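Local coordinates for PmbA-related protein (Thermotoga maritima, PDB 1VL4) that probably acts as a metallopeptidase of the U62 (PmbA/TldD) family, though its substrates and cellular role are not firmly established, at residues 121-124 and 125-128; 137-140 and 141-145; 245-248 and 249-252. All blocks are in the same frame, centred on the assembly; numbering follows the deposited sequence.

In the fold
Three local contacts, met in series along the chain without nesting or crossing, illustrate how short-range bonding shapes helix ends. Interaction 1 closes a tight turn in the loop that follows helix 84-93, just before helix 128-143 begins. Interaction 2 lies near the other end of that same helix, its centre about 23 Å from that of interaction 1; both rest on strand 148-167 of the six-stranded antiparallel sheet. Interaction 3 belongs to the C-terminal PmbA/TldD region, at the end of helix 241-247, and its centre is about 31 Å from that of interaction 2. There the buried chain packs between helix 412-417 and strands 345-348 and 432-434.

Interaction 1: residues 121-124 and 125-128; sequences GRFE and KLSV
Leu126 N donates to Phe123 O over 3.1 Å with an N-H...O angle of 156°, and one residue earlier Lys125 N donates to Arg122 O over 3.2 Å at a more bent 137°. Both donors sit above the plane of the carbonyl they use, as fits turns closed between residues three apart, so that 122-126 forms two overlapping turns. The torsions of Leu126 then leave the helical region, and Ser127 takes the N-cap position of helix 128-143: its OG caps a backbone N of the first helical turn while Glu130 OE1 accepts from Ser127 N, a pairing consistent with a capping box.

On the apolar side, Leu126 CD1 lies 4.3 Å from Phe123 CD1, and both side chains rest on Tyr156 of strand 148-167. The buried Phe123 ring also meets Pro205 and Leu208. Leu126 CB comes within 3.4 Å of Phe123 O, packed against the carbonyl that its own N-H uses.

On the polar side, Lys125 folds back over the turn. Its CG lies 3.6 Å from Gly121 O, and bends at chi3 (-79°) and chi4 bring NZ to 3.6 Å from that same oxygen. Lys125 CE comes obliquely to 3.9 Å from Arg122 NH1, and two like charges end up close together, with Arg122 NH1 and Lys125 NZ 4.1 Å apart. The Arg122 guanidinium is bound through NE to Glu206 in a salt bridge.

The chemistry thus divides the turn in two: an apolar side seated on the sheet, and an exposed charged side where solvent and Glu206 are likely to make the proximity of Arg122 and Lys125 tolerable.

Interaction 2: residues 137-140 and 141-145; sequences KAHE and SAAKD
From Lys137 to Ala143 the backbone is a regular alpha-helix, with Ser141 N bonded to Lys137 O (3.1 Å, 163°) and Ala142 N to Ala138 O (3.0 Å). This is the closing part of helix 128-143, which lies against strand 148-167. Ala138 and Ala142, one turn apart, offer their small methyls to Val154 and Val151 of that strand.

The distinctive feature is Lys137 O, gripped twice. Ser141 OG also donates to it, at 3.1 Å, and reaches it from the opposite face of the carbonyl plane to Ser141 N. With OG beside its own backbone N (chi1 -55°), the hydroxyl swings back along the helix towards the carbonyl of the preceding turn. With an alanine here, Lys137 O would probably keep only the backbone N-H of this residue as a donor from the next turn. The Ser141 side chain also packs on Glu211 of helix 210-223.

On the exposed side Lys137 NZ and Glu140 OE1 form a salt bridge at 3.4 Å, its hydrogen bond weak. Beyond the helix, Asp145 OD2 forms a salt bridge with Arg147.

Ala143 N bonds to His139 O at 2.8 Å and weakly to Glu140 O. The His139 ring, packed on Val151 and Val154, also follows the helix forward, and its CE1 comes obliquely to 4.0 Å from Ala143 CB.

Interaction 3: residues 245-248 and 249-252; sequences LDLM and EMFI
Between Leu245 and Ile252 the chain turns from alpha-helical into 3-10 geometry, and three successive backbone bonds with three-residue spacing join the two segments: Glu249 N to Asp246 O (3.1 Å), Met250 N to Leu247 O (3.0 Å) and Phe251 N to Met248 O (2.9 Å). The middle bond is the straightest, at 161°. All three donors stand above their carbonyl planes, the expected result of winding the backbone more tightly. Ile252 N continues the pattern by bonding to Glu249 O. While Glu249 N bonds to Asp246 O, Leu245 O accepts from the hydroxyl of Thr432.

Leu247 and Met250 run side by side in the same direction, with Leu247 CD1 4.1 Å from Met250 SD. Met250 holds its CG between backbone N and carbonyl carbon (chi1 86°), which presses CG to 3.3 Å from Leu247 O and stands the thioether beside the leucine. Both side chains touch Phe412 of helix 412-417, and Leu247 also reaches Leu415.

Met248 and Phe251 both touch Leu346 of strand 345-348; Phe251 also reaches Leu416 of helix 412-417, and Met248 reaches Ala434 of strand 432-434. Phe251 CB lies 3.2 Å from Met248 O, so the side chain begins hard by the oxygen its amide is bonded to.

Glu249 folds its aliphatic stem back along the helix, with CG 3.3 Å from Asp246 O. Glu249 OE1 stays 5.1 Å from Asp246 OD1, and the Glu249 side chain also touches His431 and Thr432.

The arrangement is a C-terminal tightening of an alpha-helix into a 3-10 turn, used here to lead from helix 241-247 towards helix 252-255 through the apolar interior of the C-terminal PmbA/TldD region.

Interaction 1: residues 121-124 and 125-128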
ATOM      1  N   GLY A 121      -4.938 -26.552  11.536  1.00 16.73           N
ATOM      2  CA  GLY A 121      -6.391 -26.629  11.658  1.00 16.67           C
ATOM      3  C   GLY A 121      -6.980 -26.196  12.989  1.00 19.23           C
ATOM      4  O   GLY A 121      -8.166 -26.293  13.195  1.00 21.44           O
ATOM      5  N   ARG A 122      -6.175 -25.707  13.909  1.00 17.87           N
ATOM      6  CA  ARG A 122      -6.710 -25.331  15.200  1.00 17.92           C
ATOM      7  C   ARG A 122      -7.247 -23.889  15.276  1.00 17.33           C
ATOM      8  O   ARG A 122      -8.181 -23.648  16.015  1.00 12.36           O
ATOM      9  CB  ARG A 122      -5.693 -25.616  16.291  1.00 18.55           C
ATOM     10  CG  ARG A 122      -5.375 -27.133  16.401  1.00 28.68           C
ATOM     11  CD  ARG A 122      -4.599 -27.482  17.627  1.00 28.69           C
ATOM     12  NE  ARG A 122      -5.307 -27.068  18.827  1.00 38.98           N
ATOM     13  CZ  ARG A 122      -6.311 -27.741  19.388  1.00 50.64           C
ATOM     14  NH1 ARG A 122      -6.757 -28.881  18.853  1.00 52.33           N
ATOM     15  NH2 ARG A 122      -6.889 -27.264  20.498  1.00 47.02           N
ATOM     16  N   PHE A 123      -6.693 -22.947  14.514  1.00 13.99           N
ATOM     17  CA  PHE A 123      -7.231 -21.561  14.555  1.00 14.26           C
ATOM     18  C   PHE A 123      -8.700 -21.568  14.106  1.00 13.82           C
ATOM     19  O   PHE A 123      -9.537 -20.881  14.685  1.00 13.44           O
ATOM     20  CB  PHE A 123      -6.368 -20.574  13.700  1.00 11.35           C
ATOM     21  CG  PHE A 123      -5.219 -19.985  14.450  1.00 11.91           C
ATOM     22  CD1 PHE A 123      -5.448 -19.010  15.417  1.00 11.72           C
ATOM     23  CD2 PHE A 123      -3.902 -20.435  14.224  1.00 14.35           C
ATOM     24  CE1 PHE A 123      -4.402 -18.482  16.158  1.00 14.12           C
ATOM     25  CE2 PHE A 123      -2.864 -19.911  14.942  1.00 12.74           C
ATOM     26  CZ  PHE A 123      -3.081 -18.936  15.904  1.00  6.12           C
ATOM     27  N   GLU A 124      -8.993 -22.381  13.083  1.00 17.35           N
ATOM     28  CA  GLU A 124     -10.335 -22.549  12.491  1.00 19.20           C
ATOM     29  C   GLU A 124     -11.398 -23.018  13.448  1.00 16.97           C
ATOM     30  O   GLU A 124     -12.572 -22.736  13.251  1.00 19.51           O
ATOM     31  CB  GLU A 124     -10.307 -23.615  11.389  1.00 22.03           C
ATOM     32  CG  GLU A 124      -9.907 -23.090  10.062  1.00 34.35           C
ATOM     33  CD  GLU A 124      -9.599 -24.223   9.103  1.00 47.79           C
ATOM     34  OE1 GLU A 124      -8.520 -24.849   9.241  1.00 42.62           O
ATOM     35  OE2 GLU A 124     -10.458 -24.492   8.227  1.00 43.77           O
ATOM     36  N   LYS A 125     -10.985 -23.771  14.452  1.00 17.94           N
ATOM     37  CA  LYS A 125     -11.891 -24.255  15.496  1.00 18.71           C
ATOM     38  C   LYS A 125     -12.299 -23.236  16.564  1.00 15.72           C
ATOM     39  O   LYS A 125     -13.265 -23.465  17.273  1.00 15.23           O
ATOM     40  CB  LYS A 125     -11.239 -25.475  16.160  1.00 18.92           C
ATOM     41  CG  LYS A 125     -11.168 -26.651  15.139  1.00 28.86           C
ATOM     42  CD  LYS A 125     -10.993 -28.009  15.813  1.00 39.22           C
ATOM     43  CE  LYS A 125      -9.541 -28.260  16.251  1.00 43.90           C
ATOM     44  NZ  LYS A 125      -8.843 -29.170  15.295  1.00 42.44           N
ATOM     45  N   LEU A 126     -11.571 -22.138  16.695  1.00 14.37           N
ATOM     46  CA  LEU A 126     -11.880 -21.150  17.703  1.00 14.24           C
ATOM     47  C   LEU A 126     -13.157 -20.435  17.374  1.00 13.15           C
ATOM     48  O   LEU A 126     -13.426 -20.126  16.236  1.00 12.86           O
ATOM     49  CB  LEU A 126     -10.789 -20.080  17.772  1.00 18.35           C
ATOM     50  CG  LEU A 126      -9.432 -20.494  18.279  1.00 17.16           C
ATOM     51  CD1 LEU A 126      -8.558 -19.258  18.307  1.00 24.13           C
ATOM     52  CD2 LEU A 126      -9.511 -21.140  19.659  1.00 21.08           C
ATOM     53  N   SER A 127     -13.924 -20.117  18.374  1.00  9.72           N
ATOM     54  CA  SER A 127     -15.089 -19.258  18.154  1.00  9.43           C
ATOM     55  C   SER A 127     -14.614 -17.808  18.113  1.00 10.40           C
ATOM     56  O   SER A 127     -13.506 -17.518  18.550  1.00  9.31           O
ATOM     57  CB  SER A 127     -16.031 -19.365  19.318  1.00 10.12           C
ATOM     58  OG  SER A 127     -15.448 -18.726  20.420  1.00 13.48           O
ATOM     59  N   VAL A 128     -15.437 -16.893  17.619  0.50 10.03           N
ATOM     60  CA  VAL A 128     -15.053 -15.476  17.607  0.50 11.38           C
ATOM     61  C   VAL A 128     -14.954 -14.889  19.015  0.50  9.35           C
ATOM     62  O   VAL A 128     -14.175 -13.986  19.248  0.50  9.76           O
ATOM     63  CB  VAL A 128     -15.964 -14.599  16.680  0.50 14.09           C
ATOM     64  CG1 VAL A 128     -17.453 -14.751  17.019  0.50 14.07           C
ATOM     65  CG2 VAL A 128     -15.533 -13.115  16.733  0.50 16.33           C
TER

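Interaction 2: residues 137-140 and 141-145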
ATOM      1  N   LYS A 137      -7.503 -10.067  26.664  1.00  8.68           N
ATOM      2  CA  LYS A 137      -6.564 -10.486  27.642  1.00 10.34           C
ATOM      3  C   LYS A 137      -5.206  -9.812  27.393  1.00 11.08           C
ATOM      4  O   LYS A 137      -4.557  -9.390  28.338  1.00 12.65           O
ATOM      5  CB  LYS A 137      -6.427 -12.001  27.618  1.00 14.67           C
ATOM      6  CG  LYS A 137      -5.547 -12.566  28.714  1.00 23.04           C
ATOM      7  CD  LYS A 137      -6.225 -12.448  30.103  1.00 31.14           C
ATOM      8  CE  LYS A 137      -5.201 -12.530  31.234  1.00 36.13           C
ATOM      9  NZ  LYS A 137      -5.799 -12.203  32.569  1.00 37.14           N
ATOM     10  N   ALA A 138      -4.793  -9.688  26.128  1.00 10.72           N
ATOM     11  CA  ALA A 138      -3.554  -8.977  25.839  1.00 11.75           C
ATOM     12  C   ALA A 138      -3.641  -7.492  26.282  1.00 12.64           C
ATOM     13  O   ALA A 138      -2.685  -6.941  26.881  1.00  9.69           O
ATOM     14  CB  ALA A 138      -3.209  -9.103  24.400  1.00 11.84           C
ATOM     15  N   HIS A 139      -4.807  -6.883  26.066  1.00 11.45           N
ATOM     16  CA  HIS A 139      -5.024  -5.502  26.465  1.00 12.87           C
ATOM     17  C   HIS A 139      -4.933  -5.358  27.980  1.00 15.56           C
ATOM     18  O   HIS A 139      -4.335  -4.401  28.489  1.00 18.21           O
ATOM     19  CB  HIS A 139      -6.408  -4.992  26.040  1.00 10.95           C
ATOM     20  CG  HIS A 139      -6.669  -3.581  26.481  1.00 11.45           C
ATOM     21  ND1 HIS A 139      -7.232  -3.263  27.702  1.00 17.08           N
ATOM     22  CD2 HIS A 139      -6.387  -2.402  25.883  1.00 12.71           C
ATOM     23  CE1 HIS A 139      -7.289  -1.950  27.832  1.00 14.99           C
ATOM     24  NE2 HIS A 139      -6.777  -1.404  26.742  1.00 12.51           N
ATOM     25  N   GLU A 140      -5.597  -6.270  28.682  1.00 15.74           N
ATOM     26  CA  GLU A 140      -5.712  -6.221  30.124  1.00 18.51           C
ATOM     27  C   GLU A 140      -4.337  -6.309  30.763  1.00 15.48           C
ATOM     28  O   GLU A 140      -4.035  -5.561  31.712  1.00 16.88           O
ATOM     29  CB  GLU A 140      -6.624  -7.357  30.613  1.00 18.45           C
ATOM     30  CG  GLU A 140      -6.994  -7.310  32.078  1.00 29.09           C
ATOM     31  CD  GLU A 140      -7.608  -8.615  32.616  1.00 29.53           C
ATOM     32  OE1 GLU A 140      -7.806  -9.592  31.841  1.00 37.07           O
ATOM     33  OE2 GLU A 140      -7.886  -8.644  33.847  1.00 46.47           O
ATOM     34  N   SER A 141      -3.489  -7.196  30.240  1.00 14.14           N
ATOM     35  CA  SER A 141      -2.132  -7.345  30.743  1.00 15.87           C
ATOM     36  C   SER A 141      -1.267  -6.151  30.405  1.00 14.45           C
ATOM     37  O   SER A 141      -0.434  -5.765  31.203  1.00 14.97           O
ATOM     38  CB  SER A 141      -1.479  -8.612  30.188  1.00 17.85           C
ATOM     39  OG  SER A 141      -2.303  -9.714  30.481  1.00 30.42           O
ATOM     40  N   ALA A 142      -1.444  -5.577  29.219  1.00 11.95           N
ATOM     41  CA  ALA A 142      -0.674  -4.408  28.827  1.00 11.90           C
ATOM     42  C   ALA A 142      -1.089  -3.229  29.711  1.00 13.91           C
ATOM     43  O   ALA A 142      -0.245  -2.403  30.056  1.00 12.85           O
ATOM     44  CB  ALA A 142      -0.897  -4.074  27.353  1.00 14.92           C
ATOM     45  N   ALA A 143      -2.364  -3.178  30.099  1.00 14.02           N
ATOM     46  CA  ALA A 143      -2.919  -2.017  30.880  1.00 13.50           C
ATOM     47  C   ALA A 143      -2.707  -2.078  32.398  1.00 13.64           C
ATOM     48  O   ALA A 143      -2.846  -1.060  33.095  1.00 14.30           O
ATOM     49  CB  ALA A 143      -4.397  -1.823  30.573  1.00 12.53           C
ATOM     50  N   LYS A 144      -2.340  -3.241  32.914  1.00 13.11           N
ATOM     51  CA  LYS A 144      -2.335  -3.463  34.341  1.00 16.20           C
ATOM     52  C   LYS A 144      -1.441  -2.469  35.144  1.00 14.43           C
ATOM     53  O   LYS A 144      -1.867  -1.919  36.142  1.00 13.02           O
ATOM     54  CB  LYS A 144      -1.915  -4.906  34.670  1.00 14.43           C
ATOM     55  CG  LYS A 144      -2.084  -5.197  36.168  1.00 22.65           C
ATOM     56  CD  LYS A 144      -1.482  -6.526  36.608  1.00 27.52           C
ATOM     57  CE  LYS A 144      -0.689  -6.388  37.928  1.00 35.28           C
ATOM     58  NZ  LYS A 144      -1.439  -5.764  39.086  1.00 36.91           N
ATOM     59  N   ASP A 145      -0.204  -2.255  34.709  1.00 14.18           N
ATOM     60  CA  ASP A 145       0.724  -1.421  35.451  1.00 15.73           C
ATOM     61  C   ASP A 145       0.302   0.060  35.423  1.00 15.36           C
ATOM     62  O   ASP A 145       0.010   0.596  34.366  1.00 14.94           O
ATOM     63  CB  ASP A 145       2.116  -1.585  34.875  1.00 16.25           C
ATOM     64  CG  ASP A 145       3.177  -1.153  35.859  1.00 17.72           C
ATOM     65  OD1 ASP A 145       3.227   0.044  36.156  1.00 16.06           O
ATOM     66  OD2 ASP A 145       3.938  -2.009  36.335  1.00 17.43           O
TER

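Interaction 3: residues 245-248 and 249-252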
ATOM      1  N   LEU A 245      15.603  -8.372  12.931  1.00 14.26           N
ATOM      2  CA  LEU A 245      14.556  -8.998  12.114  1.00 16.39           C
ATOM      3  C   LEU A 245      14.041  -8.001  11.061  1.00 16.03           C
ATOM      4  O   LEU A 245      13.818  -8.400   9.934  1.00 14.18           O
ATOM      5  CB  LEU A 245      13.361  -9.485  12.959  1.00 11.35           C
ATOM      6  CG  LEU A 245      13.590 -10.745  13.759  1.00 15.14           C
ATOM      7  CD1 LEU A 245      12.487 -10.910  14.780  1.00 14.33           C
ATOM      8  CD2 LEU A 245      13.687 -11.940  12.789  1.00 18.06           C
ATOM      9  N   ASP A 246      13.821  -6.745  11.436  1.00 17.74           N
ATOM     10  CA  ASP A 246      13.409  -5.722  10.431  1.00 18.66           C
ATOM     11  C   ASP A 246      14.541  -5.295   9.487  1.00 17.92           C
ATOM     12  O   ASP A 246      14.360  -5.191   8.256  1.00 17.12           O
ATOM     13  CB  ASP A 246      12.850  -4.473  11.091  1.00 17.07           C
ATOM     14  CG  ASP A 246      11.592  -4.732  11.891  1.00 26.94           C
ATOM     15  OD1 ASP A 246      10.887  -5.746  11.648  1.00 30.99           O
ATOM     16  OD2 ASP A 246      11.333  -3.910  12.806  1.00 30.22           O
ATOM     17  N   LEU A 247      15.714  -5.067  10.068  1.00 17.24           N
ATOM     18  CA  LEU A 247      16.825  -4.564   9.308  1.00 13.34           C
ATOM     19  C   LEU A 247      17.239  -5.532   8.224  1.00 13.47           C
ATOM     20  O   LEU A 247      17.517  -5.104   7.090  1.00 14.33           O
ATOM     21  CB  LEU A 247      18.011  -4.231  10.243  1.00 16.34           C
ATOM     22  CG  LEU A 247      19.164  -3.485   9.543  1.00 16.47           C
ATOM     23  CD1 LEU A 247      18.710  -2.139   8.996  1.00 18.73           C
ATOM     24  CD2 LEU A 247      20.285  -3.269  10.496  1.00 21.46           C
ATOM     25  N   MET A 248      17.214  -6.836   8.548  1.00 14.33           N
ATOM     26  CA  MET A 248      17.591  -7.906   7.626  1.00 16.33           C
ATOM     27  C   MET A 248      16.762  -7.898   6.344  1.00 14.38           C
ATOM     28  O   MET A 248      17.150  -8.503   5.353  1.00 16.63           O
ATOM     29  CB  MET A 248      17.330  -9.294   8.248  1.00 13.27           C
ATOM     30  CG  MET A 248      18.359  -9.788   9.166  1.00 29.41           C
ATOM     31  SD  MET A 248      17.674 -11.269   9.959  1.00 25.94           S
ATOM     32  CE  MET A 248      17.690 -12.532   8.712  1.00 14.47           C
ATOM     33  N   GLU A 249      15.551  -7.375   6.409  1.00 15.56           N
ATOM     34  CA  GLU A 249      14.721  -7.310   5.224  1.00 17.86           C
ATOM     35  C   GLU A 249      15.383  -6.581   4.083  1.00 18.16           C
ATOM     36  O   GLU A 249      15.097  -6.883   2.914  1.00 18.27           O
ATOM     37  CB  GLU A 249      13.379  -6.650   5.546  1.00 19.08           C
ATOM     38  CG  GLU A 249      12.660  -7.518   6.581  1.00 27.40           C
ATOM     39  CD  GLU A 249      11.230  -7.634   6.287  1.00 39.87           C
ATOM     40  OE1 GLU A 249      10.524  -6.659   6.619  1.00 46.41           O
ATOM     41  OE2 GLU A 249      10.840  -8.678   5.693  1.00 49.00           O
ATOM     42  N   MET A 250      16.277  -5.641   4.395  1.00 17.16           N
ATOM     43  CA  MET A 250      16.967  -4.911   3.317  1.00 17.28           C
ATOM     44  C   MET A 250      18.005  -5.778   2.573  1.00 17.73           C
ATOM     45  O   MET A 250      18.523  -5.402   1.522  1.00 21.28           O
ATOM     46  CB  MET A 250      17.544  -3.618   3.856  1.00 18.18           C
ATOM     47  CG  MET A 250      18.940  -3.710   4.488  1.00 15.97           C
ATOM     48  SD  MET A 250      19.476  -2.047   4.997  1.00 16.83           S
ATOM     49  CE  MET A 250      19.883  -1.254   3.432  1.00  9.84           C
ATOM     50  N   PHE A 251      18.275  -6.967   3.100  1.00 15.24           N
ATOM     51  CA  PHE A 251      19.164  -7.909   2.434  1.00 15.68           C
ATOM     52  C   PHE A 251      18.439  -8.647   1.299  1.00 12.90           C
ATOM     53  O   PHE A 251      19.051  -9.159   0.376  1.00 13.83           O
ATOM     54  CB  PHE A 251      19.660  -8.905   3.474  1.00 14.31           C
ATOM     55  CG  PHE A 251      20.846  -9.722   3.038  1.00 18.15           C
ATOM     56  CD1 PHE A 251      21.992  -9.117   2.564  1.00 15.34           C
ATOM     57  CD2 PHE A 251      20.809 -11.097   3.116  1.00 14.98           C
ATOM     58  CE1 PHE A 251      23.094  -9.900   2.157  1.00 17.83           C
ATOM     59  CE2 PHE A 251      21.889 -11.872   2.744  1.00 19.72           C
ATOM     60  CZ  PHE A 251      23.038 -11.279   2.273  1.00 16.09           C
ATOM     61  N   ILE A 252      17.127  -8.688   1.371  1.00 12.66           N
ATOM     62  CA  ILE A 252      16.350  -9.563   0.481  1.00 14.71           C
ATOM     63  C   ILE A 252      16.463  -9.148  -1.016  1.00 14.29           C
ATOM     64  O   ILE A 252      16.822  -9.987  -1.847  1.00 17.87           O
ATOM     65  CB  ILE A 252      14.906  -9.708   0.987  1.00 14.12           C
ATOM     66  CG1 ILE A 252      14.875 -10.621   2.226  1.00 16.45           C
ATOM     67  CG2 ILE A 252      13.988 -10.221  -0.145  1.00 20.57           C
ATOM     68  CD1 ILE A 252      13.477 -10.708   2.940  1.00 19.02           C
TER